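Local coordinates for protein transcription termination factor NusA (Planctomyces limnophilus, PDB 4MTN) that probably takes part in both transcription termination and antitermination, binding the core RNA polymerase and nascent RNA, at residues 31-36 with 87-92; 110-115 with 152-157; 210-215 with 245-250; 274-279 with 346-351. One frame throughout, in Å; residues are numbered along the deposited sequence.

Contact 1: 31-36 with 87-92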
loop_
_atom_site.group_PDB
_atom_site.type_symbol
_atom_site.label_atom_id
_atom_site.label_comp_id
_atom_site.label_asym_id
_atom_site.label_seq_id
_atom_site.Cartn_x
_atom_site.Cartn_y
_atom_site.Cartn_z
ATOM N N GLU A 31 2.598 15.676 -34.466
ATOM C CA GLU A 31 1.202 15.579 -34.879
ATOM C C GLU A 31 0.310 16.438 -33.990
ATOM O O GLU A 31 -0.539 17.179 -34.482
ATOM C CB GLU A 31 0.726 14.123 -34.848
ATOM C CG GLU A 31 1.233 13.273 -36.001
ATOM C CD GLU A 31 0.753 11.837 -35.922
ATOM O OE1 GLU A 31 0.132 11.472 -34.902
ATOM O OE2 GLU A 31 0.995 11.073 -36.880
ATOM N N GLN A 32 0.517 16.341 -32.682
ATOM C CA GLN A 32 -0.269 17.109 -31.723
ATOM C C GLN A 32 0.004 18.605 -31.848
ATOM O O GLN A 32 -0.852 19.428 -31.523
ATOM C CB GLN A 32 0.015 16.635 -30.296
ATOM C CG GLN A 32 -0.471 15.225 -30.006
ATOM C CD GLN A 32 -1.964 15.069 -30.209
ATOM O OE1 GLN A 32 -2.743 15.973 -29.908
ATOM N NE2 GLN A 32 -2.373 13.917 -30.729
ATOM N N ALA A 33 1.199 18.950 -32.318
ATOM C CA ALA A 33 1.554 20.346 -32.548
ATOM C C ALA A 33 0.839 20.880 -33.785
ATOM O O ALA A 33 0.347 22.009 -33.791
ATOM C CB ALA A 33 3.061 20.498 -32.692
ATOM N N ILE A 34 0.788 20.059 -34.830
ATOM C CA ILE A 34 0.063 20.402 -36.047
ATOM C C ILE A 34 -1.433 20.471 -35.761
ATOM O O ILE A 34 -2.132 21.362 -36.247
ATOM C CB ILE A 34 0.330 19.382 -37.173
ATOM C CG1 ILE A 34 1.802 19.424 -37.591
ATOM C CG2 ILE A 34 -0.568 19.646 -38.374
ATOM C CD1 ILE A 34 2.154 18.431 -38.675
ATOM N N LEU A 35 -1.911 19.527 -34.957
ATOM C CA LEU A 35 -3.320 19.461 -34.587
ATOM C C LEU A 35 -3.762 20.712 -33.836
ATOM O O LEU A 35 -4.819 21.274 -34.119
ATOM C CB LEU A 35 -3.586 18.214 -33.740
ATOM C CG LEU A 35 -5.025 17.967 -33.284
ATOM C CD1 LEU A 35 -5.987 18.069 -34.454
ATOM C CD2 LEU A 35 -5.132 16.604 -32.618
ATOM N N SER A 36 -2.946 21.144 -32.878
ATOM C CA SER A 36 -3.239 22.348 -32.110
ATOM C C SER A 36 -3.227 23.578 -33.011
ATOM O O SER A 36 -4.027 24.497 -32.834
ATOM C CB SER A 36 -2.234 22.520 -30.969
ATOM O OG SER A 36 -2.386 21.496 -30.001
ATOM N N GLN A 87 9.660 25.756 -28.855
ATOM C CA GLN A 87 9.656 25.025 -27.593
ATOM C C GLN A 87 8.251 24.526 -27.268
ATOM O O GLN A 87 8.074 23.648 -26.423
ATOM C CB GLN A 87 10.186 25.904 -26.455
ATOM C CG GLN A 87 9.138 26.787 -25.786
ATOM C CD GLN A 87 8.687 27.945 -26.660
ATOM O OE1 GLN A 87 9.275 28.218 -27.706
ATOM N NE2 GLN A 87 7.637 28.633 -26.228
ATOM N N VAL A 88 7.258 25.094 -27.945
ATOM C CA VAL A 88 5.871 24.685 -27.767
ATOM C C VAL A 88 5.661 23.279 -28.319
ATOM O O VAL A 88 4.906 22.483 -27.758
ATOM C CB VAL A 88 4.900 25.657 -28.463
ATOM C CG1 VAL A 88 3.461 25.327 -28.095
ATOM C CG2 VAL A 88 5.232 27.094 -28.089
HETATM N N MSE A 89 6.339 22.983 -29.422
HETATM C CA MSE A 89 6.280 21.663 -30.036
HETATM C C MSE A 89 6.920 20.615 -29.134
HETATM O O MSE A 89 6.421 19.497 -29.014
HETATM C CB MSE A 89 6.969 21.679 -31.402
HETATM C CG MSE A 89 7.066 20.319 -32.070
HETATM SE SE MSE A 89 7.987 20.410 -33.783
HETATM C CE MSE A 89 9.652 21.231 -33.184
ATOM N N ILE A 90 8.027 20.989 -28.499
ATOM C CA ILE A 90 8.727 20.102 -27.578
ATOM C C ILE A 90 7.852 19.796 -26.366
ATOM O O ILE A 90 7.917 18.704 -25.800
ATOM C CB ILE A 90 10.064 20.713 -27.108
ATOM C CG1 ILE A 90 10.849 21.262 -28.302
ATOM C CG2 ILE A 90 10.891 19.683 -26.351
ATOM C CD1 ILE A 90 11.241 20.206 -29.314
ATOM N N GLN A 91 7.028 20.765 -25.980
ATOM C CA GLN A 91 6.085 20.577 -24.882
ATOM C C GLN A 91 5.059 19.507 -25.245
ATOM O O GLN A 91 4.589 18.766 -24.382
ATOM C CB GLN A 91 5.387 21.894 -24.536
ATOM C CG GLN A 91 4.439 21.803 -23.351
ATOM C CD GLN A 91 3.875 23.151 -22.949
ATOM O OE1 GLN A 91 4.310 24.191 -23.443
ATOM N NE2 GLN A 91 2.900 23.139 -22.047
ATOM N N LYS A 92 4.718 19.432 -26.528
ATOM C CA LYS A 92 3.821 18.397 -27.026
ATOM C C LYS A 92 4.537 17.052 -27.109
ATOM O O LYS A 92 3.943 16.005 -26.850
ATOM C CB LYS A 92 3.263 18.781 -28.398
ATOM C CG LYS A 92 2.138 19.803 -28.355
ATOM C CD LYS A 92 0.871 19.203 -27.767
ATOM C CE LYS A 92 -0.288 20.184 -27.834
ATOM N NZ LYS A 92 -1.557 19.580 -27.342
#
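Lys92 carries most of the meeting between helix segments 31-36 and 87-92, with Ala33 and Met89 touching beside it. The axes of the two segments approach to 8.8 Å and cross at 119°, and Ala33 has its CA nearest that of Met89. Ala33 CB rests on Met89 CG at 4.1 Å; beyond CG the selenomethionine chain bends at chi3 and leads away from helix 31-36. The lysine contributes its methylenes: CD packs against Gln32 CB at 3.7 Å, CG lies near the backbone N of Ala33, and Lys92 CE comes to 3.3 Å from Ser36 OG. The lysine CG stands beside the lysine's own backbone N (chi1 -78°) and the chain bends again at chi2 (-70°), which lays the extended outer part along the turn from Gln32 to Ser36. Were Lys92 an alanine, Gln32 CB and Ser36 OG would probably lose the methylenes packed on them.

The clear polar bonding stays within helix 31-36, where the hydroxyl of Ser36 donates from OG to Gln32 O at 3.0 Å, sharing the carbonyl with Ser36 N.

Both helices belong to the NusA N-terminal domain. Helix 23-42 turns Ile34 and Leu35 toward strand 48-52, with Ile34 also meeting helix 70-78, whereas helix 87-105 places Met89 and Ile90 on helix 7-18.

Contact 2: 110-115 with 152-157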
loop_
_atom_site.group_PDB
_atom_site.type_symbol
_atom_site.label_atom_id
_atom_site.label_comp_id
_atom_site.label_asym_id
_atom_site.label_seq_id
_atom_site.Cartn_x
_atom_site.Cartn_y
_atom_site.Cartn_z
ATOM N N GLY A 110 3.474 -2.762 -8.169
ATOM C CA GLY A 110 3.706 -3.939 -7.353
ATOM C C GLY A 110 4.851 -4.790 -7.869
ATOM O O GLY A 110 5.186 -5.813 -7.273
ATOM N N GLN A 111 5.456 -4.366 -8.975
ATOM C CA GLN A 111 6.528 -5.133 -9.603
ATOM C C GLN A 111 7.897 -4.499 -9.393
ATOM O O GLN A 111 8.029 -3.276 -9.357
ATOM C CB GLN A 111 6.261 -5.293 -11.101
ATOM C CG GLN A 111 5.039 -6.128 -11.419
ATOM C CD GLN A 111 5.185 -7.561 -10.951
ATOM O OE1 GLN A 111 6.267 -8.142 -11.026
ATOM N NE2 GLN A 111 4.095 -8.135 -10.456
ATOM N N ILE A 112 8.915 -5.345 -9.267
ATOM C CA ILE A 112 10.282 -4.887 -9.053
ATOM C C ILE A 112 10.840 -4.177 -10.282
ATOM O O ILE A 112 10.750 -4.683 -11.400
ATOM C CB ILE A 112 11.220 -6.059 -8.680
ATOM C CG1 ILE A 112 10.977 -6.498 -7.236
ATOM C CG2 ILE A 112 12.679 -5.663 -8.854
ATOM C CD1 ILE A 112 11.936 -7.569 -6.757
ATOM N N VAL A 113 11.407 -2.996 -10.059
ATOM C CA VAL A 113 12.094 -2.252 -11.104
ATOM C C VAL A 113 13.476 -1.869 -10.585
ATOM O O VAL A 113 13.636 -1.573 -9.402
ATOM C CB VAL A 113 11.297 -0.995 -11.528
ATOM C CG1 VAL A 113 12.092 -0.144 -12.500
ATOM C CG2 VAL A 113 9.969 -1.398 -12.151
ATOM N N SER A 114 14.476 -1.892 -11.461
ATOM C CA SER A 114 15.842 -1.583 -11.059
ATOM C C SER A 114 16.347 -0.302 -11.714
ATOM O O SER A 114 15.861 0.103 -12.770
ATOM C CB SER A 114 16.776 -2.745 -11.400
ATOM O OG SER A 114 18.116 -2.434 -11.058
ATOM N N GLY A 115 17.319 0.338 -11.073
ATOM C CA GLY A 115 17.904 1.558 -11.595
ATOM C C GLY A 115 19.126 1.999 -10.815
ATOM O O GLY A 115 19.638 1.258 -9.975
ATOM N N ARG A 152 23.611 0.634 -7.895
ATOM C CA ARG A 152 22.475 -0.194 -8.271
ATOM C C ARG A 152 21.478 -0.318 -7.125
ATOM O O ARG A 152 21.858 -0.540 -5.976
ATOM C CB ARG A 152 22.945 -1.583 -8.710
ATOM C CG ARG A 152 23.763 -1.585 -9.992
ATOM C CD ARG A 152 22.916 -1.175 -11.186
ATOM N NE ARG A 152 21.865 -2.148 -11.470
ATOM C CZ ARG A 152 20.945 -2.000 -12.418
ATOM N NH1 ARG A 152 20.941 -0.913 -13.179
ATOM N NH2 ARG A 152 20.026 -2.939 -12.606
ATOM N N ILE A 153 20.200 -0.167 -7.452
ATOM C CA ILE A 153 19.132 -0.273 -6.469
ATOM C C ILE A 153 17.873 -0.790 -7.157
ATOM O O ILE A 153 17.665 -0.543 -8.346
ATOM C CB ILE A 153 18.853 1.091 -5.787
ATOM C CG1 ILE A 153 17.850 0.943 -4.640
ATOM C CG2 ILE A 153 18.371 2.115 -6.804
ATOM C CD1 ILE A 153 17.497 2.254 -3.967
ATOM N N ARG A 154 17.049 -1.531 -6.424
ATOM C CA ARG A 154 15.779 -1.990 -6.970
ATOM C C ARG A 154 14.656 -1.903 -5.942
ATOM O O ARG A 154 14.885 -2.001 -4.736
ATOM C CB ARG A 154 15.904 -3.420 -7.501
ATOM C CG ARG A 154 16.337 -4.453 -6.480
ATOM C CD ARG A 154 16.413 -5.828 -7.123
ATOM N NE ARG A 154 16.824 -6.864 -6.181
ATOM C CZ ARG A 154 16.796 -8.165 -6.446
ATOM N NH1 ARG A 154 16.372 -8.593 -7.627
ATOM N NH2 ARG A 154 17.188 -9.040 -5.530
ATOM N N ALA A 155 13.438 -1.707 -6.439
ATOM C CA ALA A 155 12.258 -1.584 -5.595
ATOM C C ALA A 155 11.002 -1.846 -6.418
ATOM O O ALA A 155 11.083 -2.111 -7.617
ATOM C CB ALA A 155 12.199 -0.206 -4.955
ATOM N N VAL A 156 9.842 -1.768 -5.774
ATOM C CA VAL A 156 8.577 -1.974 -6.468
ATOM C C VAL A 156 7.910 -0.638 -6.757
ATOM O O VAL A 156 8.057 0.318 -5.994
ATOM C CB VAL A 156 7.611 -2.870 -5.664
ATOM C CG1 VAL A 156 8.173 -4.277 -5.542
ATOM C CG2 VAL A 156 7.331 -2.274 -4.294
ATOM N N VAL A 157 7.188 -0.566 -7.870
ATOM C CA VAL A 157 6.503 0.665 -8.228
ATOM C C VAL A 157 5.246 0.797 -7.387
ATOM O O VAL A 157 4.349 -0.042 -7.463
ATOM C CB VAL A 157 6.131 0.699 -9.722
ATOM C CG1 VAL A 157 5.322 1.946 -10.038
ATOM C CG2 VAL A 157 7.383 0.633 -10.582
#
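The carbonyl O of Ile153 is held by two donors of strand 112-115: Gly115 N at 2.9 Å, approaching nearly along the C=O axis, and Ser114 OG, which adds a weak bond. Ile153 N returns the exchange to Gly115 O at 3.0 Å, completing a hydrogen-bonded antiparallel pair. Two residues along, Val113 and Ala155 form the next such pair. Between them Ser114 faces Arg154, and beyond them Ile112 faces Val156, both as non-hydrogen-bonded pairs. Ahead of Ile112 the pairing already runs through the loop, where Val157 N reaches Gln111 O at 3.2 Å, tilted 29° from the carbonyl plane, and Gly110 N meets Val157 O at 2.9 Å in the plane of the Val157 carbonyl.

Side chains divide between the two faces of the sheet. On one, Ile112 CG1 touches Val156 CG1 at 4.0 Å; standing beside its backbone N, this branch lets CG2 turn to the CD of Arg154, whose chain runs out extended. Helix 176-186 lies against Ile112 and Arg154 there through Leu182. The other face carries Val113, whose CG2 meets Val157 CG2 at 3.6 Å, together with Ala155, which packs on Leu171 of strand 167-172.

These strands join the ends of the five-stranded sheet of the S1 domain, an OB fold. Backbone amides and carbonyls supply nearly all the polar bonding of this closure, so the pairing depends little on side-chain chemistry, while aliphatic branches pack against each other on both faces.

Contact 3: 210-215 with 245-250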
loop_
_atom_site.group_PDB
_atom_site.type_symbol
_atom_site.label_atom_id
_atom_site.label_comp_id
_atom_site.label_asym_id
_atom_site.label_seq_id
_atom_site.Cartn_x
_atom_site.Cartn_y
_atom_site.Cartn_z
ATOM N N VAL A 210 4.947 -14.394 6.741
ATOM C CA VAL A 210 4.493 -14.907 5.452
ATOM C C VAL A 210 3.650 -16.169 5.603
ATOM O O VAL A 210 4.111 -17.172 6.147
ATOM C CB VAL A 210 5.680 -15.229 4.522
ATOM C CG1 VAL A 210 5.180 -15.589 3.128
ATOM C CG2 VAL A 210 6.652 -14.061 4.469
ATOM N N ALA A 211 2.415 -16.117 5.112
ATOM C CA ALA A 211 1.536 -17.281 5.137
ATOM C C ALA A 211 1.447 -17.910 3.749
ATOM O O ALA A 211 1.027 -17.261 2.791
ATOM C CB ALA A 211 0.156 -16.895 5.638
ATOM N N VAL A 212 1.840 -19.176 3.650
ATOM C CA VAL A 212 1.892 -19.869 2.366
ATOM C C VAL A 212 1.013 -21.119 2.348
ATOM O O VAL A 212 0.644 -21.648 3.396
ATOM C CB VAL A 212 3.335 -20.271 2.006
ATOM C CG1 VAL A 212 4.212 -19.036 1.860
ATOM C CG2 VAL A 212 3.903 -21.213 3.059
ATOM N N SER A 213 0.682 -21.586 1.148
ATOM C CA SER A 213 -0.140 -22.779 0.989
ATOM C C SER A 213 0.191 -23.514 -0.306
ATOM O O SER A 213 0.831 -22.959 -1.200
ATOM C CB SER A 213 -1.626 -22.417 1.014
ATOM O OG SER A 213 -2.014 -21.783 -0.192
ATOM N N CYS A 214 -0.244 -24.767 -0.396
ATOM C CA CYS A 214 -0.031 -25.571 -1.593
ATOM C C CYS A 214 -1.301 -26.319 -1.982
ATOM O O CYS A 214 -2.063 -26.755 -1.118
ATOM C CB CYS A 214 1.115 -26.559 -1.381
ATOM S SG CYS A 214 1.494 -27.568 -2.831
ATOM N N ALA A 215 -1.522 -26.463 -3.287
ATOM C CA ALA A 215 -2.690 -27.169 -3.802
ATOM C C ALA A 215 -2.667 -28.634 -3.382
ATOM O O ALA A 215 -3.697 -29.208 -3.025
ATOM C CB ALA A 215 -2.757 -27.052 -5.315
ATOM N N ILE A 245 12.310 -12.733 8.573
ATOM C CA ILE A 245 11.219 -13.295 7.785
ATOM C C ILE A 245 10.708 -14.612 8.365
ATOM O O ILE A 245 11.441 -15.599 8.438
ATOM C CB ILE A 245 11.649 -13.523 6.324
ATOM C CG1 ILE A 245 12.093 -12.202 5.693
ATOM C CG2 ILE A 245 10.516 -14.143 5.525
ATOM C CD1 ILE A 245 12.533 -12.330 4.255
ATOM N N GLU A 246 9.444 -14.615 8.777
ATOM C CA GLU A 246 8.807 -15.816 9.306
ATOM C C GLU A 246 7.811 -16.386 8.304
ATOM O O GLU A 246 6.842 -15.723 7.937
ATOM C CB GLU A 246 8.094 -15.519 10.626
ATOM C CG GLU A 246 8.947 -14.818 11.667
ATOM C CD GLU A 246 8.143 -14.406 12.885
ATOM O OE1 GLU A 246 6.961 -14.800 12.979
ATOM O OE2 GLU A 246 8.690 -13.687 13.746
ATOM N N VAL A 247 8.049 -17.616 7.863
ATOM C CA VAL A 247 7.129 -18.281 6.951
ATOM C C VAL A 247 6.269 -19.286 7.704
ATOM O O VAL A 247 6.785 -20.227 8.308
ATOM C CB VAL A 247 7.872 -19.001 5.811
ATOM C CG1 VAL A 247 6.881 -19.684 4.885
ATOM C CG2 VAL A 247 8.737 -18.019 5.042
ATOM N N VAL A 248 4.957 -19.079 7.675
ATOM C CA VAL A 248 4.033 -19.988 8.342
ATOM C C VAL A 248 3.033 -20.584 7.358
ATOM O O VAL A 248 3.022 -20.234 6.177
ATOM C CB VAL A 248 3.271 -19.279 9.475
ATOM C CG1 VAL A 248 4.238 -18.828 10.560
ATOM C CG2 VAL A 248 2.487 -18.098 8.928
ATOM N N ARG A 249 2.185 -21.479 7.854
ATOM C CA ARG A 249 1.238 -22.181 6.998
ATOM C C ARG A 249 -0.112 -21.476 6.974
ATOM O O ARG A 249 -0.678 -21.161 8.021
ATOM C CB ARG A 249 1.067 -23.630 7.463
ATOM C CG ARG A 249 0.272 -24.502 6.504
ATOM C CD ARG A 249 -0.111 -25.827 7.147
ATOM N NE ARG A 249 1.056 -26.632 7.500
ATOM C CZ ARG A 249 1.458 -27.703 6.824
ATOM N NH1 ARG A 249 0.785 -28.108 5.755
ATOM N NH2 ARG A 249 2.531 -28.375 7.220
ATOM N N TRP A 250 -0.623 -21.230 5.772
ATOM C CA TRP A 250 -1.940 -20.626 5.616
ATOM C C TRP A 250 -3.042 -21.661 5.807
ATOM O O TRP A 250 -2.898 -22.818 5.413
ATOM C CB TRP A 250 -2.078 -19.968 4.241
ATOM C CG TRP A 250 -3.488 -19.567 3.917
ATOM C CD1 TRP A 250 -4.408 -20.294 3.219
ATOM C CD2 TRP A 250 -4.143 -18.348 4.291
ATOM N NE1 TRP A 250 -5.592 -19.604 3.131
ATOM C CE2 TRP A 250 -5.455 -18.405 3.782
ATOM C CE3 TRP A 250 -3.745 -17.213 5.005
ATOM C CZ2 TRP A 250 -6.372 -17.372 3.962
ATOM C CZ3 TRP A 250 -4.657 -16.187 5.183
ATOM C CH2 TRP A 250 -5.955 -16.275 4.665
#
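The indole of Trp250 takes Ala211 CB at its edge, near the ring plane, with CE3 as the nearest ring atom at 4.0 Å. Ser213 CB approaches the same ring obliquely, close to CD1. The pairing of strands 207-214 and 244-249 belongs to the first, type II KH domain of NusA, in which strand 207-214 runs parallel to 244-249 and antiparallel to 195-203. Trp250 follows the last strand directly; its CG is anti to the backbone N (chi1 169°), which swings the ring toward strand 195-203, where it touches Arg198 and Ser199.

The backbones alternate as parallel strands do. Val210 donates to Glu246 O and accepts from Val248 N, and Val212 N then bonds to Val248 O at 3.0 Å. Ala211 and Val248 share a face, both touching Leu305 of helix 297-306. On the other face, with Val210 and Val247, Val210 CG2 also reaches Ile245 CG2 at 4.0 Å, and helix 231-239 lies against Ile245 and Val247. That helix follows the GXXG loop, the RNA-binding signature of KH domains. The side chains of Val212 and Val247 cross at about a right angle, Val212 CG2 touching Val247 CG1 at 3.8 Å.

Contact 4: 274-279 with 346-351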
loop_
_atom_site.group_PDB
_atom_site.type_symbol
_atom_site.label_atom_id
_atom_site.label_comp_id
_atom_site.label_asym_id
_atom_site.label_seq_id
_atom_site.Cartn_x
_atom_site.Cartn_y
_atom_site.Cartn_z
ATOM N N PRO A 274 -17.065 -11.679 16.242
ATOM C CA PRO A 274 -17.439 -11.081 14.953
ATOM C C PRO A 274 -17.924 -9.634 15.052
ATOM O O PRO A 274 -17.654 -8.842 14.149
ATOM C CB PRO A 274 -18.571 -11.991 14.463
ATOM C CG PRO A 274 -18.337 -13.290 15.152
ATOM C CD PRO A 274 -17.807 -12.925 16.502
HETATM N N MSE A 275 -18.628 -9.299 16.130
HETATM C CA MSE A 275 -19.198 -7.963 16.284
HETATM C C MSE A 275 -18.128 -6.889 16.459
HETATM O O MSE A 275 -18.288 -5.761 15.990
HETATM C CB MSE A 275 -20.164 -7.932 17.468
HETATM C CG MSE A 275 -21.459 -8.680 17.215
HETATM SE SE MSE A 275 -22.762 -8.427 18.637
HETATM C CE MSE A 275 -22.833 -6.480 18.645
ATOM N N LEU A 276 -17.042 -7.237 17.137
ATOM C CA LEU A 276 -15.927 -6.313 17.307
ATOM C C LEU A 276 -14.856 -6.532 16.245
ATOM O O LEU A 276 -13.864 -5.803 16.197
ATOM C CB LEU A 276 -15.315 -6.457 18.701
ATOM C CG LEU A 276 -16.038 -5.730 19.833
ATOM C CD1 LEU A 276 -15.408 -6.068 21.171
ATOM C CD2 LEU A 276 -16.015 -4.228 19.590
ATOM N N GLY A 277 -15.067 -7.532 15.393
ATOM C CA GLY A 277 -14.083 -7.906 14.392
ATOM C C GLY A 277 -12.780 -8.293 15.063
ATOM O O GLY A 277 -11.694 -7.967 14.582
ATOM N N ARG A 278 -12.898 -8.996 16.184
ATOM C CA ARG A 278 -11.758 -9.274 17.045
ATOM C C ARG A 278 -11.622 -10.759 17.368
ATOM O O ARG A 278 -12.602 -11.427 17.690
ATOM C CB ARG A 278 -11.882 -8.467 18.341
ATOM C CG ARG A 278 -10.896 -8.851 19.430
ATOM C CD ARG A 278 -11.258 -8.188 20.747
ATOM N NE ARG A 278 -11.334 -6.735 20.626
ATOM C CZ ARG A 278 -11.814 -5.931 21.570
ATOM N NH1 ARG A 278 -12.266 -6.439 22.709
ATOM N NH2 ARG A 278 -11.846 -4.621 21.375
ATOM N N VAL A 279 -10.399 -11.271 17.269
ATOM C CA VAL A 279 -10.106 -12.629 17.707
ATOM C C VAL A 279 -9.481 -12.587 19.095
ATOM O O VAL A 279 -8.454 -11.940 19.304
ATOM C CB VAL A 279 -9.156 -13.359 16.736
ATOM C CG1 VAL A 279 -8.679 -14.670 17.343
ATOM C CG2 VAL A 279 -9.846 -13.607 15.405
ATOM N N GLN A 346 -20.457 -11.541 24.263
ATOM C CA GLN A 346 -20.185 -11.372 22.841
ATOM C C GLN A 346 -18.819 -10.733 22.586
ATOM O O GLN A 346 -18.458 -10.459 21.441
ATOM C CB GLN A 346 -21.286 -10.540 22.186
ATOM C CG GLN A 346 -21.556 -10.918 20.743
ATOM C CD GLN A 346 -22.197 -12.286 20.607
ATOM O OE1 GLN A 346 -22.857 -12.769 21.529
ATOM N NE2 GLN A 346 -22.003 -12.919 19.457
ATOM N N GLY A 347 -18.064 -10.494 23.655
ATOM C CA GLY A 347 -16.705 -9.998 23.527
ATOM C C GLY A 347 -16.490 -8.540 23.890
ATOM O O GLY A 347 -15.377 -8.026 23.771
ATOM N N PHE A 348 -17.547 -7.870 24.336
ATOM C CA PHE A 348 -17.438 -6.475 24.750
ATOM C C PHE A 348 -16.989 -6.379 26.204
ATOM O O PHE A 348 -17.660 -6.879 27.106
ATOM C CB PHE A 348 -18.770 -5.750 24.555
ATOM C CG PHE A 348 -19.204 -5.660 23.122
ATOM C CD1 PHE A 348 -18.840 -4.576 22.341
ATOM C CD2 PHE A 348 -19.971 -6.662 22.552
ATOM C CE1 PHE A 348 -19.236 -4.492 21.021
ATOM C CE2 PHE A 348 -20.369 -6.583 21.232
ATOM C CZ PHE A 348 -19.998 -5.497 20.466
ATOM N N LEU A 349 -15.848 -5.733 26.426
ATOM C CA LEU A 349 -15.268 -5.649 27.761
ATOM C C LEU A 349 -15.191 -4.210 28.260
ATOM O O LEU A 349 -15.845 -3.851 29.239
ATOM C CB LEU A 349 -13.877 -6.287 27.773
ATOM C CG LEU A 349 -13.845 -7.774 27.411
ATOM C CD1 LEU A 349 -12.414 -8.282 27.321
ATOM C CD2 LEU A 349 -14.649 -8.588 28.415
ATOM N N SER A 350 -14.387 -3.392 27.590
ATOM C CA SER A 350 -14.224 -1.997 27.982
ATOM C C SER A 350 -15.341 -1.125 27.417
ATOM O O SER A 350 -16.210 -1.608 26.690
ATOM C CB SER A 350 -12.864 -1.469 27.521
ATOM O OG SER A 350 -12.760 -1.493 26.108
ATOM N N PHE A 351 -15.310 0.162 27.749
ATOM C CA PHE A 351 -16.294 1.108 27.236
ATOM C C PHE A 351 -15.945 1.521 25.812
ATOM O O PHE A 351 -16.800 1.998 25.067
ATOM C CB PHE A 351 -16.389 2.338 28.140
ATOM C CG PHE A 351 -17.139 2.093 29.419
ATOM C CD1 PHE A 351 -18.521 2.185 29.456
ATOM C CD2 PHE A 351 -16.464 1.769 30.584
ATOM C CE1 PHE A 351 -19.216 1.958 30.628
ATOM C CE2 PHE A 351 -17.154 1.540 31.761
ATOM C CZ PHE A 351 -18.532 1.636 31.783
HETATM O O HOH W 1 -18.890 -10.667 18.789
#
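Met275, a selenomethionine, reaches from the turn at 274-277 to Phe348 and Gln346. Its CB lies 3.9 Å from Phe348 CZ, CG then passes near Gln346 CG, and SE rests on that same Gln346 carbon at 3.5 Å. The chain bends at chi3 (55°), folding CE back onto the rim of the aromatic ring, 3.5 Å from Phe348 CZ. Both SE and CE thus sit at the ring edge, SE in its plane, in a Met-aromatic contact.

Leu276 takes the face instead. Its CG stands 4.1 Å from the centroid of Phe348, 28° off the ring normal, a CH-pi contact, while CD2 meets CE1. CD1 lies over one face of the Arg278 guanidinium, offset toward its rim, and also touches Gly347 O. The pairing has a polar link too: a water accepts from Met275 N at 3.0 Å and donates to Gln346 O at 2.7 Å. With a serine for Phe348, a gap would probably be left beside Met275 and Leu276, taking away the edge one meets and the face the other covers.

Gly347 ends helix 337-345 in a Schellman motif, with a positive phi suited to glycine. Segment 274-279 forms the turn, with its G1 beta bulge, between strands 269-273 and 278-282; it is set against the helix-hairpin-helix region. There Arg278 forms a salt bridge with Asp353 of helix 351-355, Met275 touches helix 359-366, and Phe348 packs on Tyr329 of helix 316-330.

How the contacts relate
The four contacts follow one another along the chain, each closing before the next opens, and none touches another. Contact 1 lies in the N-terminal domain; helix 87-105, which supplies its second half, is followed by strand 112-120 of contact 2, in the S1 domain, and the centres of contacts 1 and 2 are about 33 Å apart. Contact 3 lies in the first KH domain, and the centres of contacts 2 and 3 are about 24 Å apart. Contact 4 lies where the sheet of strands 269-273, 278-282 and 309-313 meets the helix-hairpin-helix region, with about 28 Å between the centres of contacts 3 and 4. Contacts 1 and 4, centres about 62 Å apart, are on opposite sides of the chain's centre. This elongated layout is consistent with one monomer spanning polymerase and nascent RNA.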